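Local coordinates for protein GDP-mannose-dependent alpha-(1-6)-phosphatidylinositol monomannoside mannosyltransferase (Corynebacterium glutamicum, PDB 3OKP) that belongs to the GT-B class of glycosyltransferases, built from two Rossmann-like domains that each carry a parallel beta-sheet core, at residues 35-40 against 374-379; 72-77 against 99-104; 142-147 against 153-158. All blocks are in the same frame, centred on the assembly; numbering follows the deposited sequence.

Interaction 1: 35-40 against 374-379; sequences ESIVVF and NILQSE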
ATOM      1  N   GLU A  35     -25.452   1.118   0.407  1.00 14.83           N
ATOM      2  CA  GLU A  35     -26.631   0.299   0.122  1.00 15.30           C
ATOM      3  C   GLU A  35     -26.351  -0.799  -0.913  1.00 14.94           C
ATOM      4  O   GLU A  35     -27.117  -1.761  -1.019  1.00 15.14           O
ATOM      5  CB  GLU A  35     -27.802   1.178  -0.333  1.00 16.04           C
ATOM      6  CG  GLU A  35     -28.440   1.993   0.785  1.00 16.65           C
ATOM      7  CD  GLU A  35     -29.394   3.056   0.270  1.00 17.51           C
ATOM      8  OE1 GLU A  35     -30.059   2.829  -0.760  1.00 18.75           O
ATOM      9  OE2 GLU A  35     -29.481   4.128   0.901  1.00 19.17           O
ATOM     10  N   SER A  36     -25.256  -0.650  -1.660  1.00 14.49           N
ATOM     11  CA  SER A  36     -24.872  -1.614  -2.699  1.00 14.38           C
ATOM     12  C   SER A  36     -23.765  -2.577  -2.249  1.00 13.72           C
ATOM     13  O   SER A  36     -23.245  -3.353  -3.052  1.00 13.53           O
ATOM     14  CB  SER A  36     -24.452  -0.880  -3.983  1.00 14.55           C
ATOM     15  OG  SER A  36     -23.121  -0.390  -3.893  1.00 14.73           O
ATOM     16  N   ILE A  37     -23.422  -2.527  -0.962  1.00 13.37           N
ATOM     17  CA  ILE A  37     -22.339  -3.335  -0.407  1.00 12.82           C
ATOM     18  C   ILE A  37     -22.815  -4.187   0.766  1.00 12.58           C
ATOM     19  O   ILE A  37     -23.487  -3.686   1.674  1.00 12.81           O
ATOM     20  CB  ILE A  37     -21.150  -2.450   0.079  1.00 12.94           C
ATOM     21  CG1 ILE A  37     -20.494  -1.697  -1.090  1.00 13.33           C
ATOM     22  CG2 ILE A  37     -20.128  -3.286   0.870  1.00 12.72           C
ATOM     23  CD1 ILE A  37     -19.584  -2.548  -1.992  1.00 14.26           C
ATOM     24  N   VAL A  38     -22.466  -5.473   0.728  1.00 11.69           N
ATOM     25  CA  VAL A  38     -22.615  -6.371   1.873  1.00 11.23           C
ATOM     26  C   VAL A  38     -21.278  -7.089   2.083  1.00 10.46           C
ATOM     27  O   VAL A  38     -20.634  -7.493   1.115  1.00 10.10           O
ATOM     28  CB  VAL A  38     -23.749  -7.420   1.670  1.00 11.47           C
ATOM     29  CG1 VAL A  38     -23.964  -8.238   2.944  1.00 11.49           C
ATOM     30  CG2 VAL A  38     -25.060  -6.747   1.253  1.00 12.12           C
ATOM     31  N   VAL A  39     -20.859  -7.228   3.338  1.00 10.18           N
ATOM     32  CA  VAL A  39     -19.616  -7.935   3.661  1.00  9.81           C
ATOM     33  C   VAL A  39     -19.911  -9.253   4.374  1.00  9.86           C
ATOM     34  O   VAL A  39     -20.764  -9.313   5.262  1.00 10.06           O
ATOM     35  CB  VAL A  39     -18.651  -7.066   4.517  1.00  9.91           C
ATOM     36  CG1 VAL A  39     -17.368  -7.834   4.859  1.00  9.51           C
ATOM     37  CG2 VAL A  39     -18.306  -5.767   3.790  1.00  9.74           C
ATOM     38  N   PHE A  40     -19.207 -10.301   3.951  1.00  9.59           N
ATOM     39  CA  PHE A  40     -19.209 -11.606   4.610  1.00  9.77           C
ATOM     40  C   PHE A  40     -17.784 -11.860   5.113  1.00  9.94           C
ATOM     41  O   PHE A  40     -16.872 -12.135   4.326  1.00  9.42           O
ATOM     42  CB  PHE A  40     -19.679 -12.691   3.624  1.00  9.72           C
ATOM     43  CG  PHE A  40     -19.751 -14.085   4.206  1.00  9.99           C
ATOM     44  CD1 PHE A  40     -20.359 -14.322   5.439  1.00 10.30           C
ATOM     45  CD2 PHE A  40     -19.236 -15.170   3.492  1.00  9.94           C
ATOM     46  CE1 PHE A  40     -20.433 -15.613   5.966  1.00 10.41           C
ATOM     47  CE2 PHE A  40     -19.305 -16.465   4.006  1.00  9.55           C
ATOM     48  CZ  PHE A  40     -19.903 -16.688   5.247  1.00 10.06           C
ATOM     49  N   ASN A 374     -16.408   1.489 -11.533  1.00 15.09           N
ATOM     50  CA  ASN A 374     -16.433   1.007 -12.913  1.00 15.80           C
ATOM     51  C   ASN A 374     -16.399  -0.516 -13.025  1.00 15.47           C
ATOM     52  O   ASN A 374     -17.071  -1.092 -13.881  1.00 15.70           O
ATOM     53  CB  ASN A 374     -15.291   1.625 -13.726  1.00 16.27           C
ATOM     54  CG  ASN A 374     -15.464   3.122 -13.936  1.00 17.86           C
ATOM     55  OD1 ASN A 374     -16.544   3.680 -13.717  1.00 19.69           O
ATOM     56  ND2 ASN A 374     -14.394   3.783 -14.363  1.00 19.42           N
ATOM     57  N   ILE A 375     -15.624  -1.159 -12.152  1.00 14.78           N
ATOM     58  CA  ILE A 375     -15.546  -2.617 -12.105  1.00 14.51           C
ATOM     59  C   ILE A 375     -16.866  -3.218 -11.606  1.00 14.70           C
ATOM     60  O   ILE A 375     -17.414  -4.132 -12.230  1.00 14.88           O
ATOM     61  CB  ILE A 375     -14.353  -3.105 -11.232  1.00 14.06           C
ATOM     62  CG1 ILE A 375     -13.021  -2.616 -11.819  1.00 14.01           C
ATOM     63  CG2 ILE A 375     -14.353  -4.630 -11.102  1.00 13.68           C
ATOM     64  CD1 ILE A 375     -11.825  -2.764 -10.885  1.00 13.75           C
ATOM     65  N   LEU A 376     -17.379  -2.686 -10.499  1.00 14.59           N
ATOM     66  CA  LEU A 376     -18.578  -3.230  -9.862  1.00 14.95           C
ATOM     67  C   LEU A 376     -19.892  -2.878 -10.570  1.00 15.98           C
ATOM     68  O   LEU A 376     -20.882  -3.601 -10.435  1.00 16.03           O
ATOM     69  CB  LEU A 376     -18.644  -2.812  -8.388  1.00 14.28           C
ATOM     70  CG  LEU A 376     -17.496  -3.245  -7.464  1.00 13.36           C
ATOM     71  CD1 LEU A 376     -17.699  -2.684  -6.067  1.00 12.22           C
ATOM     72  CD2 LEU A 376     -17.355  -4.764  -7.420  1.00 12.16           C
ATOM     73  N   GLN A 377     -19.900  -1.783 -11.326  1.00 17.04           N
ATOM     74  CA  GLN A 377     -21.140  -1.298 -11.941  1.00 18.43           C
ATOM     75  C   GLN A 377     -21.267  -1.557 -13.441  1.00 19.66           C
ATOM     76  O   GLN A 377     -22.347  -1.381 -14.006  1.00 20.21           O
ATOM     77  CB  GLN A 377     -21.370   0.188 -11.629  1.00 18.58           C
ATOM     78  CG  GLN A 377     -21.630   0.492 -10.154  1.00 17.95           C
ATOM     79  CD  GLN A 377     -22.751  -0.348  -9.555  1.00 17.64           C
ATOM     80  OE1 GLN A 377     -23.764  -0.614 -10.203  1.00 18.09           O
ATOM     81  NE2 GLN A 377     -22.571  -0.766  -8.309  1.00 16.87           N
ATOM     82  N   SER A 378     -20.176  -1.975 -14.083  1.00 20.33           N
ATOM     83  CA  SER A 378     -20.225  -2.316 -15.505  1.00 21.99           C
ATOM     84  C   SER A 378     -20.935  -3.651 -15.725  1.00 22.73           C
ATOM     85  O   SER A 378     -20.845  -4.557 -14.891  1.00 22.26           O
ATOM     86  CB  SER A 378     -18.820  -2.345 -16.120  1.00 21.84           C
ATOM     87  OG  SER A 378     -18.012  -3.342 -15.518  1.00 21.58           O
ATOM     88  N   GLU A 379     -21.657  -3.755 -16.838  1.00 24.40           N
ATOM     89  CA  GLU A 379     -22.308  -5.005 -17.224  1.00 25.43           C
ATOM     90  C   GLU A 379     -21.247  -6.066 -17.518  1.00 25.77           C
ATOM     91  O   GLU A 379     -20.228  -5.757 -18.146  1.00 25.90           O
ATOM     92  CB  GLU A 379     -23.203  -4.793 -18.448  1.00 26.44           C
TER
HETATM   93  O   HOH W   1     -20.595  -0.410  -6.259  1.00 16.00           O
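I37 and L376 meet through single methyl groups, CD1 of the isoleucine lying 4.5 Å from CD1 of the leucine, so the apolar half of this small interface is loose. I37 gets there by a bent chain: CB itself is not aimed at the helix, but the turn at chi2 (-76°) brings CD1 nearer. The polar half runs through a water. Q377 NE2 donates to it at 2.9 Å, and the water in turn donates weakly to S36 OG, 3.5 Å away, bridging two groups whose direct separation, S36 OG to Q377 NE2, is 4.5 Å. The segment 374-379 ends the last helix, 365-377, which in GT-B enzymes characteristically returns from the C-terminal domain to pack on the N-terminal one; here it reaches the start of strand 37-42. Both ends of the water bridge have further partners: S36 OG is bonded to D33 O, and the amide of Q377 is held by R5 N at OE1. Between the two segments strand 7-11 contributes T7, which touches I37 and L376 alike. Just past the helix, S378 OG donates to N374 O at 2.9 Å in the carbonyl plane, with a C=O...donor angle of 157°. Farther out, N89 ND2 binds L376 O, while K112 NZ bonds to the carbonyl oxygens of I375 and S378.

Interaction 2: 72-77 against 99-104; sequences PTTAHA and ALMAGT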
ATOM      1  N   PRO A  72     -17.089 -26.550   2.156  1.00 11.79           N
ATOM      2  CA  PRO A  72     -18.507 -26.667   1.785  1.00 11.88           C
ATOM      3  C   PRO A  72     -19.457 -25.813   2.632  1.00 11.70           C
ATOM      4  O   PRO A  72     -20.376 -25.203   2.084  1.00 11.54           O
ATOM      5  CB  PRO A  72     -18.798 -28.158   1.985  1.00 12.49           C
ATOM      6  CG  PRO A  72     -17.489 -28.818   1.762  1.00 12.62           C
ATOM      7  CD  PRO A  72     -16.470 -27.877   2.338  1.00 12.32           C
ATOM      8  N   THR A  73     -19.238 -25.762   3.947  1.00 11.76           N
ATOM      9  CA  THR A  73     -20.106 -24.981   4.840  1.00 12.01           C
ATOM     10  C   THR A  73     -19.998 -23.476   4.585  1.00 11.45           C
ATOM     11  O   THR A  73     -21.013 -22.777   4.557  1.00 11.16           O
ATOM     12  CB  THR A  73     -19.847 -25.281   6.335  1.00 12.45           C
ATOM     13  OG1 THR A  73     -18.447 -25.168   6.615  1.00 12.83           O
ATOM     14  CG2 THR A  73     -20.329 -26.689   6.698  1.00 13.25           C
ATOM     15  N   THR A  74     -18.772 -22.988   4.395  1.00 11.17           N
ATOM     16  CA  THR A  74     -18.540 -21.577   4.067  1.00 10.85           C
ATOM     17  C   THR A  74     -19.163 -21.219   2.715  1.00 10.70           C
ATOM     18  O   THR A  74     -19.821 -20.184   2.583  1.00 10.49           O
ATOM     19  CB  THR A  74     -17.034 -21.226   4.045  1.00 10.52           C
ATOM     20  OG1 THR A  74     -16.417 -21.646   5.269  1.00 11.01           O
ATOM     21  CG2 THR A  74     -16.837 -19.724   3.886  1.00 10.39           C
ATOM     22  N   ALA A  75     -18.953 -22.083   1.722  1.00 10.95           N
ATOM     23  CA  ALA A  75     -19.507 -21.888   0.381  1.00 11.11           C
ATOM     24  C   ALA A  75     -21.039 -21.863   0.394  1.00 11.59           C
ATOM     25  O   ALA A  75     -21.649 -21.062  -0.315  1.00 11.35           O
ATOM     26  CB  ALA A  75     -18.994 -22.960  -0.569  1.00 11.44           C
ATOM     27  N   HIS A  76     -21.641 -22.737   1.203  1.00 12.11           N
ATOM     28  CA  HIS A  76     -23.100 -22.800   1.370  1.00 12.91           C
ATOM     29  C   HIS A  76     -23.650 -21.495   1.943  1.00 12.69           C
ATOM     30  O   HIS A  76     -24.659 -20.971   1.459  1.00 12.88           O
ATOM     31  CB  HIS A  76     -23.498 -23.980   2.272  1.00 13.43           C
ATOM     32  CG  HIS A  76     -24.977 -24.120   2.476  1.00 14.53           C
ATOM     33  ND1 HIS A  76     -25.717 -25.128   1.896  1.00 15.55           N
ATOM     34  CD2 HIS A  76     -25.856 -23.378   3.195  1.00 15.54           C
ATOM     35  CE1 HIS A  76     -26.984 -25.005   2.250  1.00 16.27           C
ATOM     36  NE2 HIS A  76     -27.096 -23.948   3.034  1.00 15.92           N
ATOM     37  N   ALA A  77     -22.982 -20.987   2.978  1.00 12.36           N
ATOM     38  CA  ALA A  77     -23.375 -19.745   3.633  1.00 12.29           C
ATOM     39  C   ALA A  77     -23.252 -18.559   2.680  1.00 11.95           C
ATOM     40  O   ALA A  77     -24.126 -17.689   2.651  1.00 11.85           O
ATOM     41  CB  ALA A  77     -22.545 -19.516   4.887  1.00 12.09           C
ATOM     42  N   ALA A  99     -10.985 -17.362  -3.185  1.00 10.99           N
ATOM     43  CA  ALA A  99     -11.565 -17.305  -4.531  1.00 10.93           C
ATOM     44  C   ALA A  99     -11.698 -18.679  -5.201  1.00 11.29           C
ATOM     45  O   ALA A  99     -12.198 -18.783  -6.319  1.00 11.20           O
ATOM     46  CB  ALA A  99     -10.790 -16.335  -5.421  1.00 10.93           C
ATOM     47  N   LEU A 100     -11.257 -19.729  -4.508  1.00 11.47           N
ATOM     48  CA  LEU A 100     -11.540 -21.103  -4.930  1.00 12.12           C
ATOM     49  C   LEU A 100     -13.029 -21.445  -4.772  1.00 12.20           C
ATOM     50  O   LEU A 100     -13.482 -22.492  -5.230  1.00 12.79           O
ATOM     51  CB  LEU A 100     -10.661 -22.109  -4.176  1.00 12.36           C
ATOM     52  CG  LEU A 100      -9.158 -22.117  -4.490  1.00 12.67           C
ATOM     53  CD1 LEU A 100      -8.385 -22.907  -3.432  1.00 13.44           C
ATOM     54  CD2 LEU A 100      -8.867 -22.658  -5.886  1.00 13.04           C
ATOM     55  N   MET A 101     -13.778 -20.547  -4.127  1.00 12.06           N
ATOM     56  CA  MET A 101     -15.235 -20.661  -4.000  1.00 12.18           C
ATOM     57  C   MET A 101     -15.976 -19.904  -5.113  1.00 12.20           C
ATOM     58  O   MET A 101     -17.197 -19.736  -5.049  1.00 12.16           O
ATOM     59  CB  MET A 101     -15.701 -20.142  -2.633  1.00 11.99           C
ATOM     60  CG  MET A 101     -15.133 -20.881  -1.423  1.00 11.92           C
ATOM     61  SD  MET A 101     -16.038 -20.531   0.108  1.00 12.44           S
ATOM     62  CE  MET A 101     -15.654 -18.795   0.369  1.00 11.25           C
ATOM     63  N   ALA A 102     -15.243 -19.453  -6.130  1.00 12.26           N
ATOM     64  CA  ALA A 102     -15.834 -18.665  -7.222  1.00 12.27           C
ATOM     65  C   ALA A 102     -16.861 -19.451  -8.041  1.00 12.79           C
ATOM     66  O   ALA A 102     -17.860 -18.889  -8.502  1.00 12.89           O
ATOM     67  CB  ALA A 102     -14.750 -18.097  -8.122  1.00 12.38           C
ATOM     68  N   GLY A 103     -16.612 -20.748  -8.218  1.00 12.94           N
ATOM     69  CA  GLY A 103     -17.561 -21.642  -8.882  1.00 13.49           C
ATOM     70  C   GLY A 103     -18.923 -21.649  -8.207  1.00 13.54           C
ATOM     71  O   GLY A 103     -19.952 -21.529  -8.873  1.00 13.83           O
ATOM     72  N   THR A 104     -18.918 -21.773  -6.881  1.00 13.27           N
ATOM     73  CA  THR A 104     -20.138 -21.739  -6.067  1.00 13.54           C
ATOM     74  C   THR A 104     -20.873 -20.406  -6.214  1.00 13.37           C
ATOM     75  O   THR A 104     -22.105 -20.373  -6.266  1.00 13.68           O
ATOM     76  CB  THR A 104     -19.826 -21.997  -4.571  1.00 13.30           C
ATOM     77  OG1 THR A 104     -19.195 -23.276  -4.428  1.00 13.87           O
ATOM     78  CG2 THR A 104     -21.099 -21.968  -3.719  1.00 13.58           C
TER
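M101 reaches across to T74 and A75 with the far end of its side chain. Its CB points at helix 72-84, and CG, anti to the carbonyl carbon (chi1 -61°), continues outward in a nearly extended run to the sulfur. SD settles against the backbone of A75, 3.7 Å from A75 N, and also packs on the methyl of that residue, with M101 SD to A75 CB at 3.9 Å. The chain bends here (chi3 -67°), carrying CE away from A75, and M101 CE lies 3.8 Å from T74 CG2, a methyl that the sulfur also touches; the two side chains cross at about a right angle. T104 also packs on A75, from another direction: its CG2 sits 3.6 Å from A75 O, and its OG1 lies 3.9 Å from A75 CB. With only a methyl at A75, the backbones approach closely where helix 102-107 begins: A75 CA and M101 CA, the N-cap residue, are 6.2 Å apart. T74 turns its hydroxyl to T71 OG1 and L69 O, leaving the methyl for the methionine. M101 also packs on P70 and on F92 of strand 89-92, while T74 rests on W63 of strand 59-63, so that this helix pair lies against the N-terminal sheet.

Interaction 3: 142-147 against 153-158; sequences DVLTYI and RRFKSA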
ATOM      1  N   ASP A 142     -13.939 -13.619 -13.149  1.00 15.13           N
ATOM      2  CA  ASP A 142     -14.155 -12.769 -14.318  1.00 14.99           C
ATOM      3  C   ASP A 142     -13.189 -11.590 -14.354  1.00 14.47           C
ATOM      4  O   ASP A 142     -12.709 -11.204 -15.423  1.00 14.79           O
ATOM      5  CB  ASP A 142     -15.605 -12.276 -14.355  1.00 15.12           C
ATOM      6  CG  ASP A 142     -16.606 -13.417 -14.331  1.00 15.31           C
ATOM      7  OD1 ASP A 142     -16.554 -14.274 -15.237  1.00 16.32           O
ATOM      8  OD2 ASP A 142     -17.440 -13.460 -13.403  1.00 14.68           O
ATOM      9  N   VAL A 143     -12.915 -11.020 -13.183  1.00 13.45           N
ATOM     10  CA  VAL A 143     -12.014  -9.878 -13.063  1.00 13.02           C
ATOM     11  C   VAL A 143     -10.980 -10.136 -11.973  1.00 12.37           C
ATOM     12  O   VAL A 143     -11.329 -10.331 -10.809  1.00 11.86           O
ATOM     13  CB  VAL A 143     -12.775  -8.560 -12.748  1.00 12.83           C
ATOM     14  CG1 VAL A 143     -11.800  -7.385 -12.654  1.00 12.92           C
ATOM     15  CG2 VAL A 143     -13.846  -8.274 -13.800  1.00 13.45           C
ATOM     16  N   LEU A 144      -9.708 -10.150 -12.358  1.00 12.34           N
ATOM     17  CA  LEU A 144      -8.630 -10.248 -11.386  1.00 11.92           C
ATOM     18  C   LEU A 144      -7.919  -8.907 -11.268  1.00 11.64           C
ATOM     19  O   LEU A 144      -7.381  -8.392 -12.253  1.00 11.98           O
ATOM     20  CB  LEU A 144      -7.638 -11.352 -11.762  1.00 12.36           C
ATOM     21  CG  LEU A 144      -6.652 -11.713 -10.645  1.00 13.05           C
ATOM     22  CD1 LEU A 144      -7.238 -12.781  -9.719  1.00 12.71           C
ATOM     23  CD2 LEU A 144      -5.329 -12.170 -11.222  1.00 14.39           C
ATOM     24  N   THR A 145      -7.929  -8.336 -10.067  1.00 10.89           N
ATOM     25  CA  THR A 145      -7.253  -7.058  -9.846  1.00 10.52           C
ATOM     26  C   THR A 145      -5.829  -7.249  -9.315  1.00 10.45           C
ATOM     27  O   THR A 145      -5.533  -8.240  -8.646  1.00 10.19           O
ATOM     28  CB  THR A 145      -8.065  -6.078  -8.953  1.00 10.24           C
ATOM     29  OG1 THR A 145      -7.864  -6.379  -7.568  1.00  9.92           O
ATOM     30  CG2 THR A 145      -9.560  -6.117  -9.294  1.00  9.73           C
ATOM     31  N   TYR A 146      -4.959  -6.295  -9.644  1.00 10.36           N
ATOM     32  CA  TYR A 146      -3.551  -6.339  -9.264  1.00 10.60           C
ATOM     33  C   TYR A 146      -3.091  -4.950  -8.822  1.00 10.62           C
ATOM     34  O   TYR A 146      -3.656  -3.942  -9.247  1.00 10.68           O
ATOM     35  CB  TYR A 146      -2.697  -6.856 -10.432  1.00 10.81           C
ATOM     36  CG  TYR A 146      -2.762  -6.001 -11.686  1.00 11.15           C
ATOM     37  CD1 TYR A 146      -1.870  -4.947 -11.882  1.00 11.63           C
ATOM     38  CD2 TYR A 146      -3.712  -6.249 -12.679  1.00 11.23           C
ATOM     39  CE1 TYR A 146      -1.922  -4.156 -13.029  1.00 12.03           C
ATOM     40  CE2 TYR A 146      -3.772  -5.463 -13.834  1.00 11.30           C
ATOM     41  CZ  TYR A 146      -2.873  -4.420 -13.998  1.00 12.07           C
ATOM     42  OH  TYR A 146      -2.918  -3.637 -15.132  1.00 12.80           O
ATOM     43  N   ILE A 147      -2.061  -4.903  -7.981  1.00 10.94           N
ATOM     44  CA  ILE A 147      -1.584  -3.639  -7.402  1.00 11.25           C
ATOM     45  C   ILE A 147      -0.531  -2.902  -8.252  1.00 11.49           C
ATOM     46  O   ILE A 147      -0.440  -1.675  -8.202  1.00 11.58           O
ATOM     47  CB  ILE A 147      -1.087  -3.814  -5.932  1.00 11.19           C
ATOM     48  CG1 ILE A 147       0.187  -4.670  -5.870  1.00 11.88           C
ATOM     49  CG2 ILE A 147      -2.206  -4.393  -5.052  1.00 10.95           C
ATOM     50  CD1 ILE A 147       0.916  -4.622  -4.529  1.00 12.29           C
ATOM     51  N   ARG A 153       3.125  -9.047 -13.948  1.00 15.89           N
ATOM     52  CA  ARG A 153       4.119  -9.786 -14.732  1.00 17.10           C
ATOM     53  C   ARG A 153       4.545 -11.090 -14.047  1.00 17.34           C
ATOM     54  O   ARG A 153       4.723 -12.114 -14.712  1.00 17.66           O
ATOM     55  CB  ARG A 153       5.341  -8.914 -15.033  1.00 17.70           C
ATOM     56  CG  ARG A 153       6.360  -9.576 -15.965  1.00 18.84           C
ATOM     57  CD  ARG A 153       7.480  -8.627 -16.382  1.00 19.46           C
ATOM     58  NE  ARG A 153       8.428  -8.352 -15.302  1.00 20.01           N
ATOM     59  CZ  ARG A 153       8.470  -7.216 -14.611  1.00 20.49           C
ATOM     60  NH1 ARG A 153       7.614  -6.233 -14.878  1.00 20.12           N
ATOM     61  NH2 ARG A 153       9.372  -7.059 -13.652  1.00 20.64           N
ATOM     62  N   ARG A 154       4.695 -11.045 -12.724  1.00 17.35           N
ATOM     63  CA  ARG A 154       5.141 -12.206 -11.950  1.00 17.86           C
ATOM     64  C   ARG A 154       4.142 -13.372 -11.941  1.00 17.69           C
ATOM     65  O   ARG A 154       4.554 -14.535 -11.948  1.00 18.02           O
ATOM     66  CB  ARG A 154       5.493 -11.809 -10.506  1.00 17.72           C
ATOM     67  CG  ARG A 154       6.656 -10.808 -10.336  1.00 18.58           C
ATOM     68  CD  ARG A 154       8.026 -11.358 -10.758  1.00 20.07           C
ATOM     69  NE  ARG A 154       8.370 -12.617 -10.091  1.00 21.74           N
ATOM     70  CZ  ARG A 154       9.118 -12.728  -8.994  1.00 22.10           C
ATOM     71  NH1 ARG A 154       9.626 -11.652  -8.404  1.00 22.70           N
ATOM     72  NH2 ARG A 154       9.360 -13.929  -8.486  1.00 22.47           N
ATOM     73  N   PHE A 155       2.840 -13.073 -11.926  1.00 17.31           N
ATOM     74  CA  PHE A 155       1.829 -14.134 -11.781  1.00 17.22           C
ATOM     75  C   PHE A 155       0.786 -14.295 -12.902  1.00 17.51           C
ATOM     76  O   PHE A 155      -0.080 -15.174 -12.817  1.00 17.43           O
ATOM     77  CB  PHE A 155       1.132 -14.064 -10.405  1.00 16.49           C
ATOM     78  CG  PHE A 155       0.376 -12.776 -10.144  1.00 15.92           C
ATOM     79  CD1 PHE A 155       0.544 -12.099  -8.940  1.00 15.27           C
ATOM     80  CD2 PHE A 155      -0.515 -12.253 -11.084  1.00 15.09           C
ATOM     81  CE1 PHE A 155      -0.152 -10.919  -8.678  1.00 14.43           C
ATOM     82  CE2 PHE A 155      -1.212 -11.078 -10.833  1.00 14.76           C
ATOM     83  CZ  PHE A 155      -1.029 -10.409  -9.626  1.00 14.64           C
ATOM     84  N   LYS A 156       0.870 -13.462 -13.940  1.00 18.13           N
ATOM     85  CA  LYS A 156      -0.125 -13.470 -15.023  1.00 18.59           C
ATOM     86  C   LYS A 156      -0.306 -14.844 -15.680  1.00 18.97           C
ATOM     87  O   LYS A 156      -1.435 -15.315 -15.833  1.00 18.75           O
ATOM     88  CB  LYS A 156       0.201 -12.415 -16.086  1.00 18.92           C
ATOM     89  CG  LYS A 156      -0.971 -12.084 -17.005  1.00 19.49           C
ATOM     90  CD  LYS A 156      -0.558 -11.142 -18.129  1.00 20.10           C
ATOM     91  CE  LYS A 156      -1.759 -10.685 -18.948  1.00 21.53           C
ATOM     92  NZ  LYS A 156      -2.378 -11.794 -19.738  1.00 23.11           N
ATOM     93  N   SER A 157       0.805 -15.480 -16.052  1.00 19.56           N
ATOM     94  CA  SER A 157       0.766 -16.785 -16.722  1.00 20.08           C
ATOM     95  C   SER A 157       0.142 -17.881 -15.854  1.00 19.76           C
ATOM     96  O   SER A 157      -0.484 -18.807 -16.375  1.00 20.04           O
ATOM     97  CB  SER A 157       2.163 -17.200 -17.204  1.00 20.86           C
ATOM     98  OG  SER A 157       3.035 -17.453 -16.117  1.00 21.03           O
ATOM     99  N   ALA A 158       0.309 -17.763 -14.536  1.00 19.23           N
ATOM    100  CA  ALA A 158      -0.261 -18.720 -13.585  1.00 18.86           C
ATOM    101  C   ALA A 158      -1.791 -18.683 -13.565  1.00 18.40           C
ATOM    102  O   ALA A 158      -2.437 -19.733 -13.569  1.00 18.40           O
ATOM    103  CB  ALA A 158       0.304 -18.494 -12.190  1.00 18.49           C
TER
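F155 presents the far end of its ring to Y146 and L144, and the contact thereby joins the first strand and the helix of a beta-alpha-beta unit, strand 143-146, helix 149-159 and strand 164-167, in the Rossmann-like N-terminal domain. The phenylalanine aims its CZ at the strand. Y146 meets it with its CB methylene, not its ring: Y146 CB lies 4.0 Å from F155 CZ, at the edge of the ring and near its plane. L144 approaches obliquely, its CD2 standing 4.3 Å from F155 CE2. The two aromatic rings do not stack, since the tyrosine ring departs from the strand in another direction, toward T151 and L152 of the same helix, and its OH is bonded to Q149 OE1 at the beginning of that helix. The same chi1, 61°, sets CG between the backbone N and the carbonyl carbon in both residues; in F155 the ring end reaches the strand, whereas in Y146 the ring leads away and leaves CB to make the contact. For F155 this rotamer goes with a backbone that departs from regular helix (phi -121°), consistent with the kink just beyond it. L144 and Y146 face the helix from alternate positions of the strand, while T145, between them, points to the far side of the sheet. Around this cluster F165 of strand 164-167 touches both L144 and Y146, and T117 packs on F155. Past the ring, neither S157 N nor A158 N makes the regular i to i-4 helical bond, and A158 N has only a weak bond of 3.1 Å to F155 O.

Overall arrangement
From the N terminus, the chain first lays down residues 35-40, the first half of interaction 1, whose partner arrives only at the end of the last helix; that contact therefore spans nearly the whole chain and brings its C-terminal end back to the N-terminal sheet. Interactions 2 and 3 both close within this span, one after the other, without crossing. Interaction 2 pairs two helices flanking the sheet, and interaction 3 closes a short loop from strand to following helix. F40 links interactions 1 and 2 by packing on A77 and T74, while I375 of the last helix touches V143, joining interactions 1 and 3. Interactions 2 and 3 do not touch, their nearest atoms being about 7 Å apart.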